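Local atomic coordinates of cyclic nucleotide-gated potassium channel mll3241 (Mesorhizobium loti, PDB entry 4MUV), a protein that forms a homotetrameric potassium channel in the cell membrane that is activated by cyclic AMP, which binds to its cytoplasmic cyclic nucleotide-binding domain. Residues F10-N13 and W14-A18; V20-F23 and Q24-G27; V30-E33 and I34-L38. The protein carries 3 engineered substitutions. All coordinates share one frame; numbering follows the deposited sequence. Where two conformers were deposited one is given.

Interaction 1. Residues F10-N13 and W14-A18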
ATOM      1  N   PHE A  10      -3.958  -9.567 -12.199  1.00  9.77           N
ATOM      2  CA  PHE A  10      -4.585  -8.401 -12.832  1.00 10.04           C
ATOM      3  C   PHE A  10      -6.101  -8.402 -12.842  1.00  8.28           C
ATOM      4  O   PHE A  10      -6.696  -7.335 -12.908  1.00  8.86           O
ATOM      5  CB  PHE A  10      -4.087  -8.258 -14.275  1.00 11.10           C
ATOM      6  CG  PHE A  10      -4.568  -7.007 -14.956  1.00 10.92           C
ATOM      7  CD1 PHE A  10      -4.003  -5.788 -14.664  1.00 12.88           C
ATOM      8  CD2 PHE A  10      -5.602  -7.056 -15.879  1.00 11.82           C
ATOM      9  CE1 PHE A  10      -4.451  -4.634 -15.297  1.00 14.16           C
ATOM     10  CE2 PHE A  10      -6.062  -5.911 -16.499  1.00 14.49           C
ATOM     11  CZ  PHE A  10      -5.482  -4.702 -16.222  1.00 15.58           C
ATOM     12  N   VAL A  11      -6.718  -9.580 -12.825  1.00  8.82           N
ATOM     13  CA  VAL A  11      -8.140  -9.724 -13.162  1.00  8.25           C
ATOM     14  C   VAL A  11      -9.114  -8.830 -12.353  1.00 10.17           C
ATOM     15  O   VAL A  11     -10.169  -8.448 -12.853  1.00 12.49           O
ATOM     16  CB  VAL A  11      -8.557 -11.229 -13.015  1.00 11.15           C
ATOM     17  CG1 VAL A  11      -8.491 -11.724 -11.571  1.00 12.50           C
ATOM     18  CG2 VAL A  11      -9.925 -11.482 -13.563  1.00 12.55           C
ATOM     19  N   ARG A  12      -8.746  -8.518 -11.115  1.00 10.10           N
ATOM     20  CA  ARG A  12      -9.552  -7.720 -10.191  1.00 13.67           C
ATOM     21  C   ARG A  12      -9.098  -6.260 -10.140  1.00 10.91           C
ATOM     22  O   ARG A  12      -9.774  -5.408  -9.546  1.00 11.30           O
ATOM     23  CB  ARG A  12      -9.428  -8.267  -8.742  1.00 18.67           C
ATOM     24  CG  ARG A  12      -9.564  -9.799  -8.562  1.00 22.69           C
ATOM     25  CD  ARG A  12      -9.367 -10.170  -7.080  1.00 23.95           C
ATOM     26  NE  ARG A  12     -10.325  -9.430  -6.268  1.00 21.19           N
ATOM     27  CZ  ARG A  12     -10.275  -9.214  -4.947  1.00 20.81           C
ATOM     28  NH1 ARG A  12      -9.249  -9.631  -4.197  1.00 22.41           N
ATOM     29  NH2 ARG A  12     -11.268  -8.536  -4.370  1.00 20.33           N
ATOM     30  N   ASN A  13      -7.956  -5.936 -10.726  1.00  8.93           N
ATOM     31  CA  ASN A  13      -7.287  -4.693 -10.349  1.00  9.25           C
ATOM     32  C   ASN A  13      -8.046  -3.441 -10.724  1.00  8.94           C
ATOM     33  O   ASN A  13      -8.157  -2.525  -9.917  1.00  9.79           O
ATOM     34  CB  ASN A  13      -5.919  -4.601 -10.978  1.00  8.92           C
ATOM     35  CG  ASN A  13      -4.923  -5.527 -10.382  1.00  8.37           C
ATOM     36  OD1 ASN A  13      -5.242  -6.341  -9.540  1.00 10.48           O
ATOM     37  ND2 ASN A  13      -3.687  -5.422 -10.842  1.00  9.51           N
ATOM     38  N   TRP A  14      -8.506  -3.370 -11.974  1.00  8.83           N
ATOM     39  CA  TRP A  14      -9.177  -2.165 -12.409  1.00  9.35           C
ATOM     40  C   TRP A  14     -10.452  -1.924 -11.596  1.00  8.44           C
ATOM     41  O   TRP A  14     -10.730  -0.794 -11.196  1.00  9.25           O
ATOM     42  CB  TRP A  14      -9.499  -2.230 -13.896  1.00  9.12           C
ATOM     43  CG  TRP A  14      -9.972  -0.897 -14.365  1.00  9.11           C
ATOM     44  CD1 TRP A  14     -11.248  -0.542 -14.600  1.00 10.53           C
ATOM     45  CD2 TRP A  14      -9.175   0.270 -14.587  1.00  9.60           C
ATOM     46  NE1 TRP A  14     -11.316   0.777 -14.965  1.00 10.40           N
ATOM     47  CE2 TRP A  14     -10.052   1.293 -14.974  1.00 10.67           C
ATOM     48  CE3 TRP A  14      -7.801   0.538 -14.511  1.00 12.53           C
ATOM     49  CZ2 TRP A  14      -9.626   2.561 -15.265  1.00 12.42           C
ATOM     50  CZ3 TRP A  14      -7.361   1.818 -14.822  1.00 12.95           C
ATOM     51  CH2 TRP A  14      -8.289   2.816 -15.199  1.00 13.52           C
ATOM     52  N   GLN A  15     -11.229  -2.981 -11.344  1.00  9.52           N
ATOM     53  CA  GLN A  15     -12.455  -2.816 -10.565  1.00 10.81           C
ATOM     54  C   GLN A  15     -12.145  -2.221  -9.199  1.00 10.00           C
ATOM     55  O   GLN A  15     -12.861  -1.341  -8.700  1.00 11.82           O
ATOM     56  CB  GLN A  15     -13.208  -4.138 -10.418  1.00 12.48           C
ATOM     57  CG  GLN A  15     -14.495  -4.020  -9.577  1.00 15.59           C
ATOM     58  CD  GLN A  15     -14.276  -4.319  -8.084  1.00 17.81           C
ATOM     59  OE1 GLN A  15     -13.641  -5.313  -7.725  1.00 18.76           O
ATOM     60  NE2 GLN A  15     -14.823  -3.478  -7.217  1.00 19.82           N
ATOM     61  N   LEU A  16     -11.062  -2.710  -8.587  1.00  9.82           N
ATOM     62  CA  LEU A  16     -10.695  -2.309  -7.240  1.00  8.80           C
ATOM     63  C   LEU A  16     -10.068  -0.931  -7.166  1.00 10.00           C
ATOM     64  O   LEU A  16     -10.140  -0.276  -6.120  1.00 10.11           O
ATOM     65  CB  LEU A  16      -9.722  -3.324  -6.652  1.00  8.93           C
ATOM     66  CG  LEU A  16     -10.301  -4.689  -6.331  1.00  9.50           C
ATOM     67  CD1 LEU A  16      -9.199  -5.683  -5.974  1.00 11.13           C
ATOM     68  CD2 LEU A  16     -11.276  -4.570  -5.164  1.00 13.12           C
ATOM     69  N   VAL A  17      -9.435  -0.463  -8.238  1.00  8.99           N
ATOM     70  CA  VAL A  17      -8.697   0.784  -8.122  1.00 10.70           C
ATOM     71  C   VAL A  17      -9.605   1.996  -7.942  1.00 10.31           C
ATOM     72  O   VAL A  17      -9.166   3.033  -7.442  1.00 11.68           O
ATOM     73  CB  VAL A  17      -7.679   0.995  -9.287  1.00 11.93           C
ATOM     74  CG1 VAL A  17      -8.332   1.532 -10.556  1.00 12.69           C
ATOM     75  CG2 VAL A  17      -6.522   1.900  -8.833  1.00 14.19           C
ATOM     76  N   ALA A  18     -10.881   1.880  -8.313  1.00 10.56           N
ATOM     77  CA  ALA A  18     -11.823   2.979  -8.096  1.00 11.42           C
ATOM     78  C   ALA A  18     -11.947   3.329  -6.599  1.00 11.58           C
ATOM     79  O   ALA A  18     -12.359   4.421  -6.259  1.00 14.78           O
ATOM     80  CB  ALA A  18     -13.191   2.621  -8.669  1.00 12.83           C
TER
HETATM   81  O   HOH W   1      -8.459  -5.448 -14.011  1.00 12.49           O
HETATM   82  O   HOH W   2     -10.925  -5.595 -13.067  1.00 16.26           O
HETATM   83  O   HOH W   3     -13.708  -7.269  -5.536  1.00 28.17           O
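Leu16 lays its CD1 methyl over the centre of the Arg12 guanidinium, 3.7 Å above its plane. This is the turn that leads from the loop into the short helix 13-17, part of the helical N-terminal portion that precedes the beta-roll of this cyclic nucleotide-binding domain. The arginine reaches that spot by bending at chi3 (56°), which folds the chain back so that NE and CZ come under the same methyl that touches CB, with 3.8 Å between Arg12 CB and Leu16 CD1. The turn beneath is fastened by Leu16 N, which donates to Arg12 O at 3.1 Å, nearly along the C=O axis, and by Val17 N, which donates to Asn13 O at 3.0 Å.

Water does the rest of the bridging. One molecule takes a hydrogen from Trp14 N and gives one to Phe10 O; a second links Gln15 N to Val11 O in the same way. A third sits at the guanidinium edge, in its plane, accepting from Arg12 NH2 at 3.0 Å and donating to Gln15 OE1 at 2.9 Å.

Farther out, Arg12 NH2 also makes a salt bridge to Glu64 OE1 on strand 58-64, which holds the group between helix and sheet. With the side chain cut back to an alanine, the Glu64 carboxylate would probably lose its charged partner and the Leu16 CD1 methyl the flat group beneath it. Leu16 itself packs on Ala40, Val63 and Leu107 of the strands. On the buried side the Asn13 amide is turned toward helix 28-37, its ND2 donating to the carbonyl oxygens of Val35 and Leu38.

Interaction 2. Residues V20-F23 and Q24-G27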
ATOM      1  N   VAL A  20      -9.434   3.795  -4.559  1.00 14.54           N
ATOM      2  CA  VAL A  20      -8.191   4.444  -4.109  1.00 14.46           C
ATOM      3  C   VAL A  20      -8.196   5.917  -4.487  1.00 14.05           C
ATOM      4  O   VAL A  20      -7.817   6.260  -5.594  1.00 13.68           O
ATOM      5  CB  VAL A  20      -6.938   3.761  -4.722  1.00 15.36           C
ATOM      6  CG1 VAL A  20      -5.641   4.403  -4.179  1.00 16.32           C
ATOM      7  CG2 VAL A  20      -6.945   2.278  -4.407  1.00 17.75           C
ATOM      8  N   PRO A  21      -8.575   6.794  -3.540  1.00 16.68           N
ATOM      9  CA  PRO A  21      -8.666   8.214  -3.877  1.00 17.00           C
ATOM     10  C   PRO A  21      -7.366   8.798  -4.379  1.00 14.65           C
ATOM     11  O   PRO A  21      -7.385   9.691  -5.221  1.00 16.13           O
ATOM     12  CB  PRO A  21      -9.029   8.866  -2.543  1.00 20.75           C
ATOM     13  CG  PRO A  21      -9.727   7.820  -1.799  1.00 20.90           C
ATOM     14  CD  PRO A  21      -9.031   6.545  -2.161  1.00 18.46           C
ATOM     15  N   LEU A  22      -6.250   8.303  -3.868  1.00 16.40           N
ATOM     16  CA  LEU A  22      -4.958   8.822  -4.266  1.00 17.46           C
ATOM     17  C   LEU A  22      -4.799   8.832  -5.780  1.00 18.26           C
ATOM     18  O   LEU A  22      -4.174   9.732  -6.335  1.00 20.49           O
ATOM     19  CB  LEU A  22      -3.828   8.000  -3.634  1.00 18.22           C
ATOM     20  CG  LEU A  22      -2.419   8.562  -3.785  1.00 18.87           C
ATOM     21  CD1 LEU A  22      -2.296   9.903  -3.039  1.00 19.68           C
ATOM     22  CD2 LEU A  22      -1.404   7.563  -3.229  1.00 19.34           C
ATOM     23  N   PHE A  23      -5.376   7.833  -6.439  1.00 18.05           N
ATOM     24  CA  PHE A  23      -5.136   7.640  -7.870  1.00 18.65           C
ATOM     25  C   PHE A  23      -6.130   8.371  -8.751  1.00 15.31           C
ATOM     26  O   PHE A  23      -5.960   8.391  -9.959  1.00 15.87           O
ATOM     27  CB  PHE A  23      -5.136   6.157  -8.216  1.00 20.85           C
ATOM     28  CG  PHE A  23      -3.980   5.370  -7.604  1.00 22.42           C
ATOM     29  CD1 PHE A  23      -2.804   5.996  -7.212  1.00 23.74           C
ATOM     30  CD2 PHE A  23      -4.089   4.009  -7.432  1.00 24.93           C
ATOM     31  CE1 PHE A  23      -1.744   5.278  -6.649  1.00 24.32           C
ATOM     32  CE2 PHE A  23      -3.052   3.264  -6.869  1.00 22.45           C
ATOM     33  CZ  PHE A  23      -1.869   3.900  -6.474  1.00 22.92           C
ATOM     34  N   GLN A  24      -7.161   8.960  -8.157  1.00 16.43           N
ATOM     35  CA  GLN A  24      -8.011   9.898  -8.877  0.62 19.27           C
ATOM     36  C   GLN A  24      -7.046  11.051  -9.227  1.00 22.87           C
ATOM     37  O   GLN A  24      -7.238  11.782 -10.173  1.00 25.44           O
ATOM     38  CB  GLN A  24      -9.136  10.393  -7.963  0.62 19.16           C
ATOM     39  CG  GLN A  24     -10.522  10.447  -8.540  0.62 20.47           C
ATOM     40  CD  GLN A  24     -11.523  11.021  -7.555  0.62 20.52           C
ATOM     41  OE1 GLN A  24     -11.183  11.857  -6.708  0.62 22.28           O
ATOM     42  NE2 GLN A  24     -12.760  10.562  -7.646  0.62 17.24           N
ATOM     43  N   LYS A  25      -5.979  11.185  -8.448  1.00 25.73           N
ATOM     44  CA  LYS A  25      -5.011  12.248  -8.674  1.00 25.07           C
ATOM     45  C   LYS A  25      -4.101  12.064  -9.907  1.00 26.69           C
ATOM     46  O   LYS A  25      -3.221  12.902 -10.129  1.00 29.61           O
ATOM     47  CB  LYS A  25      -4.185  12.489  -7.407  0.71 26.24           C
ATOM     48  CG  LYS A  25      -5.042  13.009  -6.265  0.60 27.67           C
ATOM     49  CD  LYS A  25      -4.281  13.030  -4.954  0.65 27.58           C
ATOM     50  CE  LYS A  25      -5.195  13.399  -3.800  0.61 28.50           C
ATOM     51  NZ  LYS A  25      -4.648  12.941  -2.496  0.44 29.65           N
ATOM     52  N   LEU A  26      -4.331  11.027 -10.728  1.00 25.91           N
ATOM     53  CA  LEU A  26      -3.363  10.656 -11.776  1.00 23.30           C
ATOM     54  C   LEU A  26      -3.815  10.865 -13.218  1.00 21.69           C
ATOM     55  O   LEU A  26      -4.954  10.609 -13.569  1.00 24.76           O
ATOM     56  CB  LEU A  26      -3.020   9.177 -11.638  1.00 22.90           C
ATOM     57  CG  LEU A  26      -2.136   8.748 -10.479  1.00 25.35           C
ATOM     58  CD1 LEU A  26      -1.978   7.249 -10.444  1.00 25.15           C
ATOM     59  CD2 LEU A  26      -0.782   9.425 -10.612  1.00 28.78           C
ATOM     60  N   GLY A  27      -2.883  11.254 -14.073  1.00 20.46           N
ATOM     61  CA  GLY A  27      -3.154  11.256 -15.493  1.00 19.72           C
ATOM     62  C   GLY A  27      -3.480   9.840 -15.958  1.00 16.68           C
ATOM     63  O   GLY A  27      -2.956   8.852 -15.422  1.00 15.63           O
TER
HETATM   64  O   HOH W   4      -8.851  12.059  -4.640  1.00 34.83           O
HETATM   65  O   HOH W   5      -6.895   8.890 -12.672  1.00 16.71           O
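Phe23 and Leu26 lie side by side, pointing the same way into the protein, and their closest atoms are the two named CD1, with 3.6 Å from Phe23 CD1 to Leu26 CD1. The leucine methyl comes at the ring obliquely and also touches Phe23 CB. Val20 CG1 sits over one face of that ring, 3.6 Å above the plane and offset toward the rim. With CG anti to its carbonyl carbon (chi1 -66°), Phe23 turns its ring to where it meets Leu117 of helix 111-120 and the ring of Phe61 on strand 58-64, planes at about 50°.

The backbone here is a run of turns in the 3-10 manner, linking residue i to i+3, within the connection from helix 13-17 to helix 28-37 of the cyclic nucleotide-binding domain. Gln24 N donates to Pro21 O at 3.0 Å, and Leu26 N donates to Phe23 O at 3.2 Å. In the second of these the donor stands well above the carbonyl plane, 71° out of it and not on a lone pair. Gly27 follows at the N-cap of helix 28-37.

The other side is looser and wetter. Lys25 is extended, its CG and CD running past Leu22 O, and from the surface it crosses the Leu22 side chain at about a right angle, with 3.9 Å between Lys25 NZ and Leu22 CD1. Leu22 is itself buried against Phe128 of helix 122-139 and Phe61, its side chain still about 11 Å from the bound cyclic GMP. Gln24 lies on the surface, where a water donates to Pro21 O and, in the conformer given, to Gln24 OE1. Another water donates to both Phe23 O and Leu26 O, the latter at 2.7 Å.

Interaction 3. Residues V30-E33 and I34-L38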
ATOM      1  N   VAL A  30      -0.750   7.215 -16.684  1.00 11.22           N
ATOM      2  CA  VAL A  30      -0.057   6.864 -15.454  1.00 11.05           C
ATOM      3  C   VAL A  30      -0.907   5.875 -14.640  1.00  9.68           C
ATOM      4  O   VAL A  30      -0.404   4.853 -14.166  1.00 10.23           O
ATOM      5  CB  VAL A  30       0.319   8.082 -14.585  1.00 12.37           C
ATOM      6  CG1 VAL A  30       1.053   7.623 -13.319  1.00 13.62           C
ATOM      7  CG2 VAL A  30       1.212   9.028 -15.343  1.00 14.74           C
ATOM      8  N   LEU A  31      -2.195   6.146 -14.511  1.00 10.47           N
ATOM      9  CA  LEU A  31      -3.053   5.232 -13.769  1.00 10.22           C
ATOM     10  C   LEU A  31      -3.048   3.845 -14.409  1.00 10.13           C
ATOM     11  O   LEU A  31      -2.931   2.843 -13.729  1.00 10.49           O
ATOM     12  CB  LEU A  31      -4.474   5.766 -13.713  1.00 11.91           C
ATOM     13  CG  LEU A  31      -5.453   4.842 -12.965  1.00 14.72           C
ATOM     14  CD1 LEU A  31      -5.064   4.649 -11.520  1.00 16.98           C
ATOM     15  CD2 LEU A  31      -6.847   5.423 -13.043  1.00 16.77           C
ATOM     16  N   VAL A  32      -3.181   3.777 -15.727  1.00 11.31           N
ATOM     17  CA  VAL A  32      -3.199   2.472 -16.364  1.00 11.24           C
ATOM     18  C   VAL A  32      -1.864   1.739 -16.178  1.00 11.37           C
ATOM     19  O   VAL A  32      -1.844   0.546 -15.873  1.00 12.25           O
ATOM     20  CB  VAL A  32      -3.626   2.574 -17.832  1.00 13.38           C
ATOM     21  CG1 VAL A  32      -3.443   1.249 -18.551  1.00 16.39           C
ATOM     22  CG2 VAL A  32      -5.076   3.039 -17.937  1.00 15.00           C
ATOM     23  N   GLU A  33      -0.756   2.461 -16.320  1.00 10.21           N
ATOM     24  CA  GLU A  33       0.553   1.856 -16.140  1.00 10.94           C
ATOM     25  C   GLU A  33       0.662   1.244 -14.740  1.00  9.04           C
ATOM     26  O   GLU A  33       1.133   0.101 -14.563  1.00 11.11           O
ATOM     27  CB  GLU A  33       1.657   2.892 -16.398  1.00 13.09           C
ATOM     28  CG  GLU A  33       3.038   2.325 -16.661  1.00 15.49           C
ATOM     29  CD  GLU A  33       3.865   2.080 -15.415  1.00 20.43           C
ATOM     30  OE1 GLU A  33       3.493   2.550 -14.312  1.00 21.41           O
ATOM     31  OE2 GLU A  33       4.919   1.415 -15.541  1.00 23.94           O
ATOM     32  N   ILE A  34       0.229   1.987 -13.728  1.00  9.25           N
ATOM     33  CA  ILE A  34       0.332   1.531 -12.356  1.00  9.37           C
ATOM     34  C   ILE A  34      -0.606   0.359 -12.100  1.00  9.24           C
ATOM     35  O   ILE A  34      -0.215  -0.617 -11.459  1.00 10.05           O
ATOM     36  CB  ILE A  34       0.114   2.692 -11.411  1.00 12.66           C
ATOM     37  CG1 ILE A  34       1.293   3.673 -11.527  1.00 16.79           C
ATOM     38  CG2 ILE A  34      -0.061   2.198  -9.980  1.00 15.59           C
ATOM     39  CD1 ILE A  34       2.671   3.113 -11.023  1.00 19.33           C
ATOM     40  N   VAL A  35      -1.817   0.414 -12.628  1.00 10.00           N
ATOM     41  CA  VAL A  35      -2.758  -0.674 -12.402  1.00  9.70           C
ATOM     42  C   VAL A  35      -2.271  -2.004 -12.984  1.00  9.05           C
ATOM     43  O   VAL A  35      -2.465  -3.053 -12.385  1.00 10.36           O
ATOM     44  CB  VAL A  35      -4.170  -0.304 -12.848  1.00 13.29           C
ATOM     45  CG1 VAL A  35      -5.113  -1.490 -12.642  1.00 17.72           C
ATOM     46  CG2 VAL A  35      -4.669   0.851 -12.015  1.00 16.13           C
ATOM     47  N   ARG A  36      -1.586  -1.959 -14.118  1.00  8.93           N
ATOM     48  CA  ARG A  36      -0.999  -3.159 -14.687  1.00 10.10           C
ATOM     49  C   ARG A  36       0.087  -3.751 -13.783  1.00 11.16           C
ATOM     50  O   ARG A  36       0.337  -4.958 -13.824  1.00 12.91           O
ATOM     51  CB  ARG A  36      -0.396  -2.868 -16.060  1.00 12.54           C
ATOM     52  CG  ARG A  36      -1.372  -2.522 -17.126  1.00 15.92           C
ATOM     53  CD  ARG A  36      -0.654  -2.502 -18.479  1.00 20.00           C
ATOM     54  NE  ARG A  36      -1.363  -1.720 -19.493  1.00 24.32           N
ATOM     55  CZ  ARG A  36      -2.486  -2.106 -20.097  1.00 26.93           C
ATOM     56  NH1 ARG A  36      -3.031  -3.281 -19.805  1.00 29.91           N
ATOM     57  NH2 ARG A  36      -3.056  -1.328 -21.017  1.00 28.08           N
ATOM     58  N   ALA A  37       0.748  -2.905 -13.004  1.00 10.10           N
ATOM     59  CA  ALA A  37       1.836  -3.342 -12.147  1.00 11.35           C
ATOM     60  C   ALA A  37       1.356  -3.807 -10.789  1.00 10.36           C
ATOM     61  O   ALA A  37       2.051  -4.561 -10.101  1.00 11.50           O
ATOM     62  CB  ALA A  37       2.825  -2.224 -11.981  1.00 13.92           C
ATOM     63  N   LEU A  38       0.176  -3.358 -10.374  1.00  9.23           N
ATOM     64  CA  LEU A  38      -0.372  -3.739  -9.086  1.00  8.18           C
ATOM     65  C   LEU A  38      -0.719  -5.210  -9.090  1.00  8.71           C
ATOM     66  O   LEU A  38      -0.969  -5.786 -10.144  1.00 10.31           O
ATOM     67  CB  LEU A  38      -1.636  -2.951  -8.765  1.00  8.91           C
ATOM     68  CG  LEU A  38      -1.453  -1.473  -8.468  1.00  9.45           C
ATOM     69  CD1 LEU A  38      -2.797  -0.759  -8.443  1.00 10.84           C
ATOM     70  CD2 LEU A  38      -0.728  -1.276  -7.168  1.00 11.75           C
TER
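Ile34 follows Val30 one turn along helix 28-37: its N donates to Val30 O at 3.0 Å, and Ile34 CG1 comes to 4.3 Å from Val30 CG1. With CG1 anti to its carbonyl carbon (chi1 -68°), that branch lies against Val30 O, and the same chain carries CD1 toward Glu33.

Glu33 bends sharply at chi2 (-88°) and brings its carboxylate back beside the isoleucine, where Glu33 OE1 stands 3.4 Å from Ile34 CD1. This is an oxygen against a methyl; the nearby Ile34 N is badly angled for OE1 and spends its hydrogen on Val30.

Val32 lies alongside Arg36 and puts its CG1 over one face of the guanidinium, 3.6 Å from Arg36 NH2. Beneath that pair Arg36 N donates to Val32 O at 3.1 Å, so the regular i to i+4 ladder holds through this turn. It slackens at the next rung, where the bond from Ala37 N to Glu33 O is weak, and Ile34 O then takes both Ala37 N and Leu38 N as the helix finishes.

Leu31 and Val35 line the side turned to helix 13-17, packing on Trp14 and Val17. Ile34 and Glu33 face helix 111-120 through Leu117 and Met116, and Leu38 reaches strand 104-110 at Leu107 and Leu109.

Along the chain the three contacts come strictly in series, none nested in or crossing another, and each joins residues no more than four apart, so none closes a long loop. Interaction 1 starts helix 13-17, interaction 2 folds the connection that follows, and interaction 3 is the body of helix 28-37, which comes back beside both. Interaction 1 meets interaction 3 where Trp14 CH2 packs on Leu31 CD2 at 3.7 Å and Phe10 CE1 touches Arg36 CA. Interactions 1 and 2 touch through Val17 and Phe23, while Phe23 CB lies 3.6 Å from Leu31 CD1 of interaction 3. Together they join the N-terminal helices to the beta-roll and to helices 111-120 and 122-139.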